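Side-chain contacts in Lmo0794 protein (Listeria monocytogenes, PDB 3EW7), which is of unknown function but probably binds NAD or NADP through a Rossmann-type fold and may act as an oxidoreductase: residues A[47-52]-A[56-61]; A[95-100]-A[199-204]; A[7-12]-A[69-74]; A[136-141]-A[150-155]; A[21-26]-A[190-195]. The protein carries 3 engineered substitutions. One frame throughout, in Å; residues are numbered along the deposited sequence.

Contact 1 of 5, residues A[47-52]-A[56-61]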
# COMPACT_ATOMS: atom_id res chain seq x y z
N LEU A 47 9.88 -8.45 6.69
CA LEU A 47 9.05 -8.86 7.81
C LEU A 47 8.06 -9.83 7.19
O LEU A 47 7.18 -9.42 6.43
CB LEU A 47 8.28 -7.69 8.41
CG LEU A 47 7.36 -8.10 9.56
CD1 LEU A 47 8.17 -8.22 10.83
CD2 LEU A 47 6.28 -7.07 9.75
N GLN A 48 8.22 -11.12 7.47
CA GLN A 48 7.30 -12.11 6.92
C GLN A 48 6.08 -12.20 7.79
O GLN A 48 6.11 -12.85 8.83
CB GLN A 48 7.96 -13.48 6.82
CG GLN A 48 7.03 -14.53 6.22
CD GLN A 48 7.76 -15.77 5.76
OE1 GLN A 48 7.81 -16.78 6.45
NE2 GLN A 48 8.35 -15.69 4.57
N LYS A 49 5.00 -11.55 7.37
CA LYS A 49 3.77 -11.55 8.14
C LYS A 49 2.59 -11.24 7.24
O LYS A 49 2.66 -10.34 6.40
CB LYS A 49 3.87 -10.51 9.26
CG LYS A 49 3.53 -11.03 10.64
CD LYS A 49 4.21 -10.16 11.70
CE LYS A 49 4.04 -10.71 13.11
NZ LYS A 49 2.73 -10.36 13.72
N ASP A 50 1.50 -11.98 7.38
CA ASP A 50 0.34 -11.69 6.56
C ASP A 50 -0.25 -10.42 7.14
O ASP A 50 -0.09 -10.14 8.32
CB ASP A 50 -0.68 -12.82 6.63
CG ASP A 50 -1.99 -12.46 5.94
OD1 ASP A 50 -1.97 -12.18 4.71
OD2 ASP A 50 -3.03 -12.45 6.64
N ILE A 51 -0.95 -9.67 6.30
CA ILE A 51 -1.55 -8.41 6.70
C ILE A 51 -2.44 -8.55 7.94
O ILE A 51 -2.39 -7.73 8.86
CB ILE A 51 -2.35 -7.82 5.51
CG1 ILE A 51 -2.79 -6.40 5.83
CG2 ILE A 51 -3.53 -8.71 5.19
CD1 ILE A 51 -3.39 -5.71 4.64
N PHE A 52 -3.23 -9.61 7.98
CA PHE A 52 -4.14 -9.85 9.08
C PHE A 52 -3.49 -10.04 10.44
O PHE A 52 -4.12 -9.80 11.47
CB PHE A 52 -5.01 -11.07 8.76
CG PHE A 52 -6.11 -10.77 7.78
CD1 PHE A 52 -7.21 -10.02 8.17
CD2 PHE A 52 -6.01 -11.18 6.46
CE1 PHE A 52 -8.20 -9.69 7.26
CE2 PHE A 52 -7.01 -10.84 5.53
CZ PHE A 52 -8.11 -10.10 5.94
N LEU A 56 0.24 -3.21 15.83
CA LEU A 56 0.79 -1.85 15.88
C LEU A 56 2.30 -1.88 16.04
O LEU A 56 3.03 -1.12 15.40
CB LEU A 56 0.17 -1.07 17.04
CG LEU A 56 0.65 0.38 17.22
CD1 LEU A 56 0.18 1.23 16.04
CD2 LEU A 56 0.11 0.95 18.52
N SER A 57 2.78 -2.77 16.90
CA SER A 57 4.21 -2.91 17.16
C SER A 57 5.07 -2.94 15.89
O SER A 57 5.93 -2.09 15.71
CB SER A 57 4.48 -4.17 17.98
OG SER A 57 5.87 -4.35 18.19
N ASP A 58 4.83 -3.91 15.01
CA ASP A 58 5.63 -4.00 13.80
C ASP A 58 5.29 -2.98 12.71
O ASP A 58 5.96 -2.91 11.68
CB ASP A 58 5.62 -5.43 13.22
CG ASP A 58 4.31 -6.15 13.46
OD1 ASP A 58 3.25 -5.51 13.32
OD2 ASP A 58 4.34 -7.36 13.77
N LEU A 59 4.26 -2.18 12.94
CA LEU A 59 3.87 -1.16 11.97
C LEU A 59 4.54 0.17 12.32
O LEU A 59 4.99 0.90 11.43
CB LEU A 59 2.36 -0.98 11.97
CG LEU A 59 1.62 -1.30 10.67
CD1 LEU A 59 2.05 -2.67 10.16
CD2 LEU A 59 0.12 -1.25 10.91
N SER A 60 4.60 0.49 13.61
CA SER A 60 5.19 1.74 14.06
C SER A 60 6.71 1.78 13.88
O SER A 60 7.37 2.73 14.28
CB SER A 60 4.81 1.98 15.52
OG SER A 60 5.00 0.82 16.30
N ASP A 61 7.26 0.73 13.27
CA ASP A 61 8.69 0.69 12.99
C ASP A 61 8.91 1.56 11.77
O ASP A 61 10.02 2.03 11.51
CB ASP A 61 9.11 -0.74 12.65
CG ASP A 61 9.83 -1.43 13.77
OD1 ASP A 61 9.52 -1.13 14.95
OD2 ASP A 61 10.70 -2.28 13.47

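Contact 2 of 5, residues A[95-100]-A[199-204]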
# COMPACT_ATOMS: atom_id res chain seq x y z
N SER A 95 1.30 7.74 13.98
CA SER A 95 2.52 6.93 13.92
C SER A 95 3.07 6.58 12.52
O SER A 95 4.25 6.93 12.28
CB SER A 95 2.28 5.64 14.77
OG SER A 95 1.11 5.02 14.30
N PRO A 96 2.44 5.68 11.76
CA PRO A 96 2.98 5.45 10.42
C PRO A 96 1.85 6.06 9.62
O PRO A 96 0.72 6.14 10.11
CB PRO A 96 2.98 3.92 10.26
CG PRO A 96 3.24 3.45 11.52
CD PRO A 96 2.25 4.32 12.33
N ARG A 97 2.11 6.47 8.41
CA ARG A 97 1.05 7.00 7.57
C ARG A 97 0.58 5.77 6.82
O ARG A 97 1.41 4.97 6.38
CB ARG A 97 1.64 8.03 6.60
CG ARG A 97 0.62 8.82 5.86
CD ARG A 97 1.30 9.88 5.05
NE ARG A 97 0.42 10.31 3.98
CZ ARG A 97 0.87 10.87 2.87
NH1 ARG A 97 2.18 11.06 2.72
NH2 ARG A 97 0.02 11.21 1.91
N LEU A 98 -0.74 5.58 6.69
CA LEU A 98 -1.18 4.40 5.95
C LEU A 98 -1.57 4.85 4.56
O LEU A 98 -2.54 5.58 4.39
CB LEU A 98 -2.37 3.72 6.62
CG LEU A 98 -2.81 2.45 5.90
CD1 LEU A 98 -1.72 1.38 5.99
CD2 LEU A 98 -4.10 1.94 6.50
N LEU A 99 -0.79 4.42 3.57
CA LEU A 99 -1.05 4.77 2.18
C LEU A 99 -1.71 3.55 1.51
O LEU A 99 -1.08 2.50 1.35
CB LEU A 99 0.27 5.10 1.48
CG LEU A 99 0.33 5.88 0.16
CD1 LEU A 99 -0.94 5.68 -0.66
CD2 LEU A 99 0.50 7.35 0.47
N VAL A 100 -2.97 3.68 1.12
CA VAL A 100 -3.69 2.58 0.49
C VAL A 100 -3.69 2.75 -1.03
O VAL A 100 -4.13 3.76 -1.55
CB VAL A 100 -5.14 2.52 1.00
CG1 VAL A 100 -5.73 1.16 0.73
CG2 VAL A 100 -5.17 2.83 2.49
N GLU A 199 6.89 11.66 -0.10
CA GLU A 199 7.93 12.66 0.15
C GLU A 199 7.38 14.10 0.30
O GLU A 199 7.88 14.93 1.09
CB GLU A 199 8.94 12.57 -1.01
CG GLU A 199 9.67 11.20 -1.21
CD GLU A 199 10.77 11.23 -2.29
OE1 GLU A 199 10.58 11.82 -3.37
OE2 GLU A 199 11.82 10.60 -2.09
N ARG A 200 6.33 14.39 -0.46
CA ARG A 200 5.72 15.70 -0.41
C ARG A 200 4.20 15.59 -0.34
O ARG A 200 3.49 15.88 -1.31
CB ARG A 200 6.16 16.52 -1.62
CG ARG A 200 7.62 16.98 -1.58
CD ARG A 200 8.19 17.23 -2.98
NE ARG A 200 9.30 16.31 -3.25
CZ ARG A 200 9.20 15.19 -3.97
NH1 ARG A 200 8.04 14.83 -4.51
NH2 ARG A 200 10.27 14.42 -4.13
N PRO A 201 3.69 15.23 0.87
CA PRO A 201 2.26 15.08 1.14
C PRO A 201 1.37 16.21 0.63
O PRO A 201 1.63 17.38 0.89
CB PRO A 201 2.22 14.98 2.66
CG PRO A 201 3.51 14.35 2.99
CD PRO A 201 4.47 15.10 2.11
N ASN A 202 0.33 15.84 -0.10
CA ASN A 202 -0.61 16.81 -0.63
C ASN A 202 -2.01 16.28 -0.41
O ASN A 202 -3.00 16.96 -0.66
CB ASN A 202 -0.39 17.05 -2.12
CG ASN A 202 0.31 18.36 -2.42
OD1 ASN A 202 0.18 18.90 -3.52
ND2 ASN A 202 1.08 18.87 -1.45
N HIS A 203 -2.08 15.04 0.07
CA HIS A 203 -3.36 14.41 0.29
C HIS A 203 -3.41 13.64 1.59
O HIS A 203 -3.75 12.46 1.61
CB HIS A 203 -3.66 13.49 -0.89
CG HIS A 203 -3.53 14.18 -2.21
ND1 HIS A 203 -4.56 14.88 -2.80
CD2 HIS A 203 -2.45 14.34 -3.02
CE1 HIS A 203 -4.13 15.45 -3.91
NE2 HIS A 203 -2.85 15.14 -4.07
N LEU A 204 -3.05 14.33 2.68
CA LEU A 204 -3.08 13.72 3.99
C LEU A 204 -4.54 13.50 4.39
O LEU A 204 -5.36 14.41 4.32
CB LEU A 204 -2.39 14.61 5.02
CG LEU A 204 -0.87 14.74 4.94
CD1 LEU A 204 -0.37 15.64 6.05
CD2 LEU A 204 -0.23 13.37 5.05

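Contact 3 of 5, residues A[7-12]-A[69-74]. Engineered in segment 69-74: Ile71 (natural residue Val).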
# COMPACT_ATOMS: atom_id res chain seq x y z
N GLY A 7 2.48 -6.31 0.24
CA GLY A 7 2.18 -6.74 -1.11
C GLY A 7 3.34 -6.42 -2.03
O GLY A 7 3.15 -6.19 -3.23
N ALA A 8 4.55 -6.41 -1.47
CA ALA A 8 5.76 -6.08 -2.21
C ALA A 8 6.15 -7.08 -3.29
O ALA A 8 7.27 -7.02 -3.80
CB ALA A 8 6.91 -5.90 -1.23
N THR A 9 5.24 -7.97 -3.63
CA THR A 9 5.49 -8.98 -4.66
C THR A 9 4.62 -8.75 -5.89
O THR A 9 5.03 -9.04 -7.01
CB THR A 9 5.23 -10.39 -4.10
OG1 THR A 9 6.42 -10.87 -3.47
CG2 THR A 9 4.78 -11.35 -5.20
N GLY A 10 3.42 -8.23 -5.67
CA GLY A 10 2.50 -7.97 -6.76
C GLY A 10 2.96 -6.85 -7.68
O GLY A 10 3.91 -6.13 -7.38
N ARG A 11 2.27 -6.71 -8.80
CA ARG A 11 2.59 -5.71 -9.81
C ARG A 11 2.86 -4.33 -9.24
O ARG A 11 3.96 -3.80 -9.37
CB ARG A 11 1.44 -5.61 -10.83
CG ARG A 11 1.66 -4.60 -11.95
CD ARG A 11 2.04 -5.28 -13.26
NE ARG A 11 2.11 -4.36 -14.40
CZ ARG A 11 1.05 -3.84 -15.03
NH1 ARG A 11 -0.18 -4.16 -14.64
NH2 ARG A 11 1.23 -3.01 -16.05
N ALA A 12 1.84 -3.75 -8.62
CA ALA A 12 1.93 -2.42 -8.05
C ALA A 12 2.93 -2.28 -6.92
O ALA A 12 3.78 -1.38 -6.94
CB ALA A 12 0.55 -1.97 -7.58
N TYR A 69 -2.04 -4.43 -1.04
CA TYR A 69 -2.54 -5.78 -0.86
C TYR A 69 -3.28 -6.24 -2.10
O TYR A 69 -3.93 -5.44 -2.78
CB TYR A 69 -3.48 -5.80 0.33
CG TYR A 69 -3.99 -7.17 0.70
CD1 TYR A 69 -3.17 -8.09 1.34
CD2 TYR A 69 -5.33 -7.52 0.48
CE1 TYR A 69 -3.66 -9.32 1.76
CE2 TYR A 69 -5.83 -8.75 0.89
CZ TYR A 69 -4.99 -9.64 1.53
OH TYR A 69 -5.48 -10.84 1.98
N GLY A 70 -3.20 -7.54 -2.37
CA GLY A 70 -3.89 -8.10 -3.52
C GLY A 70 -2.96 -8.67 -4.57
O GLY A 70 -2.93 -8.21 -5.70
N ILE A 71 -2.20 -9.70 -4.18
CA ILE A 71 -1.24 -10.35 -5.08
C ILE A 71 -1.82 -11.61 -5.70
O ILE A 71 -1.25 -12.16 -6.66
CB ILE A 71 0.03 -10.76 -4.31
CG1 ILE A 71 0.61 -9.54 -3.59
CG2 ILE A 71 1.05 -11.38 -5.28
CD1 ILE A 71 1.63 -9.89 -2.50
N SER A 72 -2.94 -12.08 -5.16
CA SER A 72 -3.56 -13.31 -5.65
C SER A 72 -5.09 -13.28 -5.58
O SER A 72 -5.67 -12.35 -5.02
CB SER A 72 -3.05 -14.49 -4.84
OG SER A 72 -3.61 -14.44 -3.54
N PRO A 73 -5.74 -14.31 -6.13
CA PRO A 73 -7.20 -14.42 -6.15
C PRO A 73 -7.88 -14.31 -4.79
O PRO A 73 -8.90 -13.63 -4.66
CB PRO A 73 -7.44 -15.79 -6.78
CG PRO A 73 -6.22 -16.00 -7.62
CD PRO A 73 -5.13 -15.52 -6.72
N ASP A 74 -7.33 -14.98 -3.78
CA ASP A 74 -7.92 -14.96 -2.45
C ASP A 74 -7.79 -13.60 -1.79
O ASP A 74 -8.73 -13.13 -1.15
CB ASP A 74 -7.29 -16.03 -1.57
CG ASP A 74 -5.89 -15.68 -1.12
OD1 ASP A 74 -5.74 -15.18 0.02
OD2 ASP A 74 -4.95 -15.89 -1.91

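Contact 4 of 5, residues A[136-141]-A[150-155]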
# COMPACT_ATOMS: atom_id res chain seq x y z
N LYS A 136 -16.23 0.53 -0.49
CA LYS A 136 -16.42 0.08 0.88
C LYS A 136 -15.28 0.55 1.77
O LYS A 136 -15.52 1.13 2.84
CB LYS A 136 -16.50 -1.44 0.92
CG LYS A 136 -17.92 -1.97 0.92
CD LYS A 136 -18.36 -2.36 2.31
CE LYS A 136 -19.88 -2.43 2.41
NZ LYS A 136 -20.51 -1.07 2.50
N GLN A 137 -14.05 0.30 1.35
CA GLN A 137 -12.88 0.71 2.11
C GLN A 137 -12.98 2.20 2.39
O GLN A 137 -12.77 2.65 3.52
CB GLN A 137 -11.60 0.42 1.32
CG GLN A 137 -11.39 -1.05 1.00
CD GLN A 137 -10.15 -1.29 0.16
OE1 GLN A 137 -9.95 -0.66 -0.88
NE2 GLN A 137 -9.30 -2.20 0.61
N LEU A 138 -13.32 2.97 1.36
CA LEU A 138 -13.46 4.42 1.47
C LEU A 138 -14.56 4.83 2.45
O LEU A 138 -14.41 5.81 3.17
CB LEU A 138 -13.73 5.01 0.08
CG LEU A 138 -12.62 5.83 -0.60
CD1 LEU A 138 -11.27 5.16 -0.42
CD2 LEU A 138 -12.95 6.01 -2.09
N GLU A 139 -15.65 4.08 2.48
CA GLU A 139 -16.75 4.38 3.39
C GLU A 139 -16.26 4.12 4.80
O GLU A 139 -16.59 4.87 5.73
CB GLU A 139 -17.95 3.49 3.12
CG GLU A 139 -18.91 4.00 2.04
CD GLU A 139 -19.66 2.86 1.34
OE1 GLU A 139 -20.01 1.86 2.02
OE2 GLU A 139 -19.92 2.98 0.11
N HIS A 140 -15.48 3.05 4.95
CA HIS A 140 -14.94 2.67 6.25
C HIS A 140 -13.85 3.63 6.68
O HIS A 140 -13.71 3.93 7.87
CB HIS A 140 -14.37 1.25 6.22
CG HIS A 140 -15.42 0.18 6.20
ND1 HIS A 140 -15.17 -1.12 6.58
CD2 HIS A 140 -16.73 0.22 5.85
CE1 HIS A 140 -16.27 -1.83 6.47
NE2 HIS A 140 -17.24 -1.04 6.03
N LEU A 141 -13.07 4.11 5.72
CA LEU A 141 -12.03 5.06 6.04
C LEU A 141 -12.66 6.35 6.53
O LEU A 141 -12.22 6.93 7.51
CB LEU A 141 -11.15 5.31 4.82
CG LEU A 141 -10.13 4.20 4.60
CD1 LEU A 141 -9.41 4.41 3.28
CD2 LEU A 141 -9.14 4.18 5.76
N TRP A 150 -3.99 8.52 7.18
CA TRP A 150 -4.15 7.67 6.01
C TRP A 150 -4.30 8.45 4.70
O TRP A 150 -4.58 9.65 4.69
CB TRP A 150 -5.39 6.80 6.17
CG TRP A 150 -6.64 7.61 6.22
CD1 TRP A 150 -7.15 8.26 7.30
CD2 TRP A 150 -7.50 7.92 5.12
NE1 TRP A 150 -8.28 8.96 6.94
CE2 TRP A 150 -8.52 8.77 5.60
CE3 TRP A 150 -7.51 7.56 3.76
CZ2 TRP A 150 -9.53 9.27 4.78
CZ3 TRP A 150 -8.52 8.06 2.95
CH2 TRP A 150 -9.52 8.90 3.46
N THR A 151 -4.11 7.74 3.59
CA THR A 151 -4.27 8.30 2.25
C THR A 151 -4.60 7.18 1.29
O THR A 151 -3.96 6.13 1.29
CB THR A 151 -3.00 9.00 1.72
OG1 THR A 151 -2.71 10.15 2.52
CG2 THR A 151 -3.23 9.46 0.29
N TYR A 152 -5.62 7.39 0.46
CA TYR A 152 -6.00 6.39 -0.51
C TYR A 152 -5.64 6.96 -1.88
O TYR A 152 -6.08 8.05 -2.25
CB TYR A 152 -7.50 6.12 -0.45
CG TYR A 152 -7.90 4.79 -1.08
CD1 TYR A 152 -8.11 3.67 -0.29
CD2 TYR A 152 -8.02 4.66 -2.47
CE1 TYR A 152 -8.43 2.45 -0.86
CE2 TYR A 152 -8.33 3.44 -3.05
CZ TYR A 152 -8.54 2.34 -2.24
OH TYR A 152 -8.85 1.12 -2.80
N ILE A 153 -4.82 6.22 -2.63
CA ILE A 153 -4.40 6.66 -3.95
C ILE A 153 -4.92 5.80 -5.11
O ILE A 153 -4.86 4.57 -5.07
CB ILE A 153 -2.84 6.73 -4.03
CG1 ILE A 153 -2.42 7.36 -5.36
CG2 ILE A 153 -2.24 5.35 -3.87
CD1 ILE A 153 -0.93 7.57 -5.47
N SER A 154 -5.45 6.48 -6.12
CA SER A 154 -5.98 5.84 -7.32
C SER A 154 -5.19 6.32 -8.53
O SER A 154 -4.73 7.46 -8.58
CB SER A 154 -7.46 6.20 -7.52
OG SER A 154 -8.27 5.57 -6.54
N PRO A 155 -5.01 5.43 -9.52
CA PRO A 155 -4.27 5.76 -10.74
C PRO A 155 -5.10 6.59 -11.69
O PRO A 155 -6.34 6.56 -11.65
CB PRO A 155 -3.95 4.39 -11.30
CG PRO A 155 -5.18 3.64 -10.98
CD PRO A 155 -5.44 4.03 -9.54

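Contact 5 of 5, residues A[21-26]-A[190-195]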
# COMPACT_ATOMS: atom_id res chain seq x y z
N LYS A 21 13.18 2.26 -2.91
CA LYS A 21 14.58 1.90 -2.69
C LYS A 21 15.49 2.82 -3.49
O LYS A 21 16.50 3.33 -2.98
CB LYS A 21 14.81 0.45 -3.12
CG LYS A 21 16.24 -0.06 -2.97
CD LYS A 21 16.56 -1.10 -4.06
CE LYS A 21 17.94 -1.75 -3.90
NZ LYS A 21 17.88 -3.08 -3.22
N ASN A 22 15.13 3.03 -4.75
CA ASN A 22 15.90 3.86 -5.66
C ASN A 22 15.94 5.31 -5.21
O ASN A 22 16.91 6.01 -5.49
CB ASN A 22 15.36 3.77 -7.09
CG ASN A 22 15.55 2.39 -7.69
OD1 ASN A 22 16.53 1.69 -7.40
ND2 ASN A 22 14.62 1.99 -8.55
N ARG A 23 14.89 5.77 -4.54
CA ARG A 23 14.90 7.15 -4.08
C ARG A 23 15.67 7.27 -2.76
O ARG A 23 15.65 8.31 -2.11
CB ARG A 23 13.48 7.70 -3.99
CG ARG A 23 13.15 8.50 -5.23
CD ARG A 23 11.75 8.31 -5.77
NE ARG A 23 10.89 9.44 -5.45
CZ ARG A 23 9.94 9.92 -6.25
NH1 ARG A 23 9.72 9.39 -7.45
NH2 ARG A 23 9.19 10.93 -5.84
N GLY A 24 16.35 6.18 -2.38
CA GLY A 24 17.18 6.17 -1.19
C GLY A 24 16.58 5.86 0.16
O GLY A 24 17.21 6.15 1.18
N HIS A 25 15.40 5.26 0.20
CA HIS A 25 14.74 4.94 1.47
C HIS A 25 15.00 3.54 2.01
O HIS A 25 15.36 2.64 1.25
CB HIS A 25 13.23 5.13 1.33
CG HIS A 25 12.83 6.53 1.03
ND1 HIS A 25 12.52 6.96 -0.24
CD2 HIS A 25 12.72 7.61 1.84
CE1 HIS A 25 12.23 8.25 -0.20
NE2 HIS A 25 12.34 8.67 1.05
N GLU A 26 14.83 3.36 3.32
CA GLU A 26 15.00 2.06 3.95
C GLU A 26 13.66 1.35 3.78
O GLU A 26 12.70 1.62 4.50
CB GLU A 26 15.32 2.18 5.43
CG GLU A 26 16.64 2.83 5.75
CD GLU A 26 16.88 2.96 7.25
OE1 GLU A 26 17.79 3.71 7.65
OE2 GLU A 26 16.14 2.31 8.03
N TYR A 190 2.99 5.16 -11.85
CA TYR A 190 2.13 5.14 -10.69
C TYR A 190 3.00 5.09 -9.44
O TYR A 190 2.69 5.74 -8.43
CB TYR A 190 1.19 3.93 -10.76
CG TYR A 190 0.04 3.94 -9.77
CD1 TYR A 190 -0.75 5.08 -9.59
CD2 TYR A 190 -0.26 2.81 -9.01
CE1 TYR A 190 -1.81 5.09 -8.67
CE2 TYR A 190 -1.32 2.81 -8.10
CZ TYR A 190 -2.08 3.96 -7.93
OH TYR A 190 -3.11 3.97 -7.02
N ALA A 191 4.09 4.33 -9.50
CA ALA A 191 5.00 4.23 -8.37
C ALA A 191 5.66 5.58 -8.09
O ALA A 191 5.90 5.95 -6.94
CB ALA A 191 6.06 3.18 -8.65
N ILE A 192 5.96 6.32 -9.16
CA ILE A 192 6.58 7.63 -9.04
C ILE A 192 5.62 8.60 -8.35
O ILE A 192 6.03 9.41 -7.52
CB ILE A 192 6.97 8.17 -10.42
CG1 ILE A 192 8.21 7.42 -10.91
CG2 ILE A 192 7.18 9.69 -10.36
CD1 ILE A 192 8.41 7.45 -12.41
N ALA A 193 4.34 8.52 -8.71
CA ALA A 193 3.33 9.36 -8.11
C ALA A 193 3.24 8.96 -6.64
O ALA A 193 3.35 9.81 -5.76
CB ALA A 193 1.98 9.15 -8.79
N VAL A 194 3.05 7.66 -6.39
CA VAL A 194 2.94 7.16 -5.02
C VAL A 194 4.08 7.70 -4.15
O VAL A 194 3.84 8.29 -3.10
CB VAL A 194 2.94 5.59 -4.98
CG1 VAL A 194 3.19 5.10 -3.56
CG2 VAL A 194 1.59 5.06 -5.45
N LEU A 195 5.32 7.54 -4.58
CA LEU A 195 6.44 8.04 -3.82
C LEU A 195 6.53 9.56 -3.74
O LEU A 195 7.17 10.09 -2.84
CB LEU A 195 7.73 7.45 -4.35
CG LEU A 195 8.07 6.30 -3.41
CD1 LEU A 195 7.67 4.98 -4.03
CD2 LEU A 195 9.54 6.33 -3.09

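Contact 1 of 5, residues A[47-52]-A[56-61]
A small surface contact, part apolar and part ionic, joins Leu47 on edge strand 45-48 and Lys49 just beyond it to Asp58 in the short, weakly bonded helix 56-59. Asp58 receives both partners. Leu47 lays its CD2 branch against the aspartate's methylene, Leu47 CD2 to Asp58 CB 3.9 Å, the two side chains crossing at about a right angle. The end of the Lys49 chain, bent at its last torsion (chi4 -81°), runs past the carboxylate with CD, CE and NZ all close to OD2; the salt bridge is long, Lys49 NZ to Asp58 OD2 3.4 Å, and counts as a weak hydrogen bond. Each polar end has a stronger partner in the intervening turn: Lys49 NZ donates to Asp53 O, and Asp58 OD1 accepts from Thr55 N. Downstream, Asp50 OD2 takes the amide of Phe52 in an Asx turn, at 3.1 Å from Phe52 N. The two segments begin the beta-alpha-beta crossover from strand 45-48 through helix 56-59 to strand 64-67 in a parallel Rossmann-type sheet.

Contact 2 of 5, residues A[95-100]-A[199-204]
Arg97, on the inner strand 97-101 of the Rossmann-type parallel sheet, reaches out to the loop that leads from helix 187-199 to the last strand, 207-209. Its CG stands anti to the main-chain nitrogen (chi1 -170°) and the chain stays extended as far as NE, which carries the guanidinium across to that loop. At the start of the loop, Arg200 is the first residue to leave the helix, and its NH2 pairs with Glu199 OE1 at 2.7 Å. Pro201 follows and puts the flank of its ring near one end of the guanidinium, with CG 3.6 Å from Arg97 NH1. The carbonyl of Pro201 is taken by the side chain of Asn202, with ND2 2.8 Å from Pro201 O and an N-H...O angle of 168°; the donor sits above the carbonyl plane. His203 brings its carbonyl to the edge of the guanidinium, but that oxygen bonds to Thr151 OG1 instead. The charge of Arg97 is met by a salt bridge from NH2 to Glu197, whose carboxylate also accepts the amides of Asn202 and His203 and so ties the arginine to the loop backbone. Leu204 ends the segment by laying a methyl over one guanidinium face, opposite Leu99 CD2, with Leu204 CD2 3.3 Å from Arg97 NE.

Contact 3 of 5, residues A[7-12]-A[69-74]
Ile71, an engineered residue (valine in the natural protein), carries nearly all of this contact: its CG1-CD1 branch meets Gly10 and Gly7, its CG2 branch Thr9. CG1 lies anti to the carbonyl carbon (chi1 -54°), and the near-extended second torsion (164°) sends CD1 on over Gly7, where Ile71 CD1 is 3.5 Å from Gly7 CA. On the way the branch passes the backbone of Gly10, and Ile71 CG1 is 3.7 Å from Gly10 N. The other branch meets the methyl of Thr9, Ile71 CG2 to Thr9 CG2 3.7 Å; both methyls stand anti to their own main-chain nitrogens, and the two side chains cross at about a right angle. Gly7 has phi 90°, which favours glycine, and its O accepts from Gly10 N. The residues run from strand 2-6 into helix 11-22, with Gly10 as N-cap, consistent with the glycine-rich dinucleotide-binding turn of Rossmann folds. Segment 69-74 lies between strand 64-67, next to strand 2-6 in the sheet, and helix 79-90.

Contact 4 of 5, residues A[136-141]-A[150-155]
Tyr152 and Trp150, both on strand 150-154, present their rings to helix 131-142, Tyr152 among Gln137, Leu138 and Leu141, and Trp150 with its face against Leu141, in the helix-on-sheet packing of a Rossmann-type alpha/beta fold. Helix segment and strand run nearly antiparallel, at 157° between their directions, with 10.5 Å between the axes, a gap filled by the two rings and by Leu138 and Leu141. Leu138 is the bump over Tyr152: its CD1 sits on one face of the phenol ring, 3.7 Å from the centroid and 22° off the normal, a CH-pi contact. Leu141 fits the notch between the two aromatic residues. Its CB stands over the six-membered ring of Trp150 in a second CH-pi contact, while CD1 reaches both rings, 3.7 Å from Trp150 CE3 and 3.9 Å from Tyr152 CD1. Trp150 holds its CG in the crowded position between main-chain nitrogen and carbonyl carbon (chi1 65°), and its NE1 is satisfied by Gln145 O. Other parts of the fold close the surroundings: His207 meets the Tyr152 ring edge-to-face, and Ile87 of helix 79-90 touches Leu141. At the far end of the phenol the buried hydroxyl donates to the amide of Gln137, approaching nearly in line with the carbonyl, with Tyr152 OH 2.8 Å from Gln137 OE1.

Contact 5 of 5, residues A[21-26]-A[190-195]
Arg23 lays its guanidinium flat over Leu195 of helix 187-199. The methylene of the leucine sits under the middle of the group, Leu195 CB to Arg23 CZ 3.8 Å, and the two side chains slide past each other in opposite directions. Bends at the second and third torsions (140° and 104°) bring the group over the leucine. The aliphatic part of the arginine takes a share as well, Arg23 CD lying 4.0 Å from Leu195 CD2. The same methyl also borders His25, obliquely, and Leu195 CD2 is 4.2 Å from His25 ND1. At the guanidinium edge, in its plane, comes the Ile192 branch methyl, Ile192 CG2 to Arg23 NH1 3.9 Å.

Charge fixes the arginine from farther out. NH2 forms salt bridges to Asp196 and Glu199 of the same helix as Leu195, and NH1 forms one to Glu19 of helix 11-22, so acids of both helices grip one group. The backbone sets its starting point: Arg23 is the first residue to leave helix 11-22, and Gly24 N bonds back to Lys21 O at 2.9 Å, turning the chain with a positive phi at Gly24. The contact packs the carboxyl end of helix 11-22 and the turn into strand 26-31 against helix 187-199.

In the fold
Contacts 1, 2 and 4 reach the same parallel sheet, contact 1 at its outer strand 45-48 and contacts 2 and 4 on the neighbouring strands 97-101 and 150-154; the centres of the latter two are about 12 Å apart. Contacts 3 and 5 share helix 11-22, using its opening turn and its far end, with centres about 18 Å apart. Glu199 in contact 2 pairs with Arg23 in contact 5, Glu199 OE1 to Arg23 NH2 3.0 Å, while Tyr190 of contact 5 packs on the end of strand 150-154 in contact 4. Contact 3, whose centre is about 16 Å from that of contact 1 but which touches it where Tyr69 meets Ile51 and Phe52, contains the probable dinucleotide-binding turn.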